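Local coordinates for protein endosialidase (Enterobacteria phage phi92, PDB 4HIZ) that cleaves internal alpha-2,8 and alpha-2,9 linkages of sialic acid polymers, at residues A[137-142]-A[165-170]. Sequence-based numbering, arbitrary orientation.
Sequences PDYTAD and RYLSNM. With FRU (beta-D-fructofuranose), chain G.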
# COMPACT_ATOMS: atom_id res chain seq x y z
N PRO A 137 -8.41 5.21 28.79
CA PRO A 137 -7.91 6.51 29.27
C PRO A 137 -7.10 6.37 30.54
O PRO A 137 -6.25 7.22 30.80
CB PRO A 137 -9.19 7.31 29.53
CG PRO A 137 -10.27 6.30 29.64
CD PRO A 137 -9.88 5.17 28.72
N ASP A 138 -7.32 5.31 31.31
CA ASP A 138 -6.53 5.06 32.50
C ASP A 138 -5.47 3.95 32.32
O ASP A 138 -5.07 3.29 33.30
CB ASP A 138 -7.48 4.69 33.63
CG ASP A 138 -8.57 5.74 33.83
OD1 ASP A 138 -8.24 6.94 33.78
OD2 ASP A 138 -9.75 5.37 34.01
N TYR A 139 -5.02 3.75 31.08
CA TYR A 139 -4.04 2.70 30.78
C TYR A 139 -2.79 2.81 31.66
O TYR A 139 -2.33 1.81 32.23
CB TYR A 139 -3.63 2.88 29.32
CG TYR A 139 -2.72 1.80 28.73
CD1 TYR A 139 -3.28 0.66 28.16
CD2 TYR A 139 -1.33 1.94 28.72
CE1 TYR A 139 -2.49 -0.33 27.61
CE2 TYR A 139 -0.50 0.94 28.14
CZ TYR A 139 -1.08 -0.19 27.59
OH TYR A 139 -0.33 -1.18 27.01
N THR A 140 -2.25 4.02 31.77
CA THR A 140 -1.06 4.21 32.58
C THR A 140 -1.34 4.27 34.09
O THR A 140 -0.68 3.59 34.90
CB THR A 140 -0.29 5.45 32.13
OG1 THR A 140 0.13 5.25 30.78
CG2 THR A 140 0.95 5.64 33.01
N ALA A 141 -2.33 5.06 34.48
CA ALA A 141 -2.63 5.24 35.91
C ALA A 141 -3.12 3.96 36.60
O ALA A 141 -2.73 3.66 37.75
CB ALA A 141 -3.67 6.34 36.10
N ASP A 142 -3.99 3.22 35.92
CA ASP A 142 -4.63 2.05 36.50
C ASP A 142 -4.16 0.72 35.93
O ASP A 142 -4.53 -0.34 36.43
CB ASP A 142 -6.15 2.15 36.37
CG ASP A 142 -6.75 3.23 37.26
OD1 ASP A 142 -6.01 3.78 38.12
OD2 ASP A 142 -7.96 3.53 37.13
N ARG A 165 -9.65 -4.95 31.43
CA ARG A 165 -8.86 -6.04 32.02
C ARG A 165 -7.50 -5.52 32.46
O ARG A 165 -6.96 -4.57 31.88
CB ARG A 165 -8.67 -7.19 30.99
CG ARG A 165 -10.06 -7.62 30.36
CD ARG A 165 -10.00 -8.98 29.61
NE ARG A 165 -9.78 -10.09 30.54
CZ ARG A 165 -10.69 -11.02 30.85
NH1 ARG A 165 -10.38 -11.98 31.73
NH2 ARG A 165 -11.89 -11.02 30.26
N TYR A 166 -6.92 -6.18 33.46
CA TYR A 166 -5.62 -5.77 33.96
C TYR A 166 -4.50 -6.18 33.01
O TYR A 166 -4.44 -7.31 32.52
CB TYR A 166 -5.38 -6.39 35.35
CG TYR A 166 -6.22 -5.75 36.44
CD1 TYR A 166 -5.87 -4.50 36.94
CD2 TYR A 166 -7.33 -6.39 36.98
CE1 TYR A 166 -6.61 -3.89 37.93
CE2 TYR A 166 -8.09 -5.79 38.00
CZ TYR A 166 -7.71 -4.54 38.45
OH TYR A 166 -8.40 -3.90 39.45
N LEU A 167 -3.57 -5.27 32.80
CA LEU A 167 -2.38 -5.60 32.01
C LEU A 167 -1.55 -6.72 32.65
O LEU A 167 -0.94 -7.54 31.94
CB LEU A 167 -1.53 -4.34 31.82
CG LEU A 167 -2.16 -3.27 30.92
CD1 LEU A 167 -1.51 -1.91 31.13
CD2 LEU A 167 -1.98 -3.69 29.48
N SER A 168 -1.53 -6.77 33.99
CA SER A 168 -0.60 -7.66 34.66
C SER A 168 -1.02 -9.13 34.53
O SER A 168 -0.18 -10.00 34.28
CB SER A 168 -0.47 -7.29 36.13
OG SER A 168 -1.72 -7.47 36.77
N ASN A 169 -2.31 -9.41 34.67
CA ASN A 169 -2.74 -10.79 34.76
C ASN A 169 -4.00 -11.11 33.99
O ASN A 169 -4.57 -12.19 34.15
CB ASN A 169 -2.95 -11.15 36.24
CG ASN A 169 -3.99 -10.27 36.92
OD1 ASN A 169 -4.82 -9.64 36.26
ND2 ASN A 169 -3.94 -10.21 38.24
N MET A 170 -4.45 -10.16 33.16
CA MET A 170 -5.61 -10.34 32.31
C MET A 170 -6.92 -10.54 33.04
O MET A 170 -7.91 -10.87 32.40
CB MET A 170 -5.39 -11.49 31.32
CG MET A 170 -4.72 -11.05 29.99
SD MET A 170 -5.83 -9.91 29.09
CE MET A 170 -7.04 -11.04 28.43
C1 FRU G . -13.48 5.40 33.35
C2 FRU G . -14.35 5.04 32.24
C3 FRU G . -14.49 3.71 31.71
C4 FRU G . -15.30 3.90 30.48
C5 FRU G . -14.86 5.27 30.05
C6 FRU G . -15.78 5.98 29.06
O1 FRU G . -12.24 5.51 32.68
O2 FRU G . -15.63 5.00 33.01
O3 FRU G . -14.93 2.67 32.61
O4 FRU G . -14.97 2.87 29.50
O5 FRU G . -14.72 6.05 31.26
O6 FRU G . -16.95 6.37 29.71
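Leu167 lays its two methyls across the phenol of Tyr139, the two side chains crossing at about a right angle. From CB, which points toward segment 137-142, the leucine continues to CG, set anti to its carbonyl carbon (chi1 -69°), and there it forks. CD1 comes over one face of the Tyr139 ring, 4.0 Å from the centroid, in a CH-pi contact displaced somewhat toward the rim; the same methyl also lies 4.0 Å from Tyr139 O. The other branch, CD2, meets the outer part of the ring, with Tyr139 CE1 at 3.9 Å and the phenolic OH just as near. With chi1 at -174° the tyrosine ring swings away from the backbone N and out from the short helix 139-142 to the leucine. Its hydroxyl is hydrogen-bonded to the backbone N of Asn111, and Asp579 of a second subunit packs against the tyrosine.

A lesser touch is made where Asp142 O comes to the edge of the Tyr166 ring, 4.4 Å from CE1. From the end of strand 157-166, Arg165 reaches over the following turn to grip Met170 O side-on through NE and NH1, both bonds 2.8 Å long and nearly in the guanidinium plane, while Glu163 forms a salt bridge with NH2. The chain just ahead of the tyrosine belongs to a glycan pocket: Asp138 OD2 accepts a 2.8 Å hydrogen bond from O1 of the bound fructofuranose, a sugar also held by Tyr146 and Glu176.

Thus the direct contact is mainly apolar, with no hydrogen bond between the two segments; it adds to the antiparallel pairing of propeller strands 144-154 and 157-166, which Leu167 extends by bonding to Lys143, while the polar side-chain groups find their partners outside this interface.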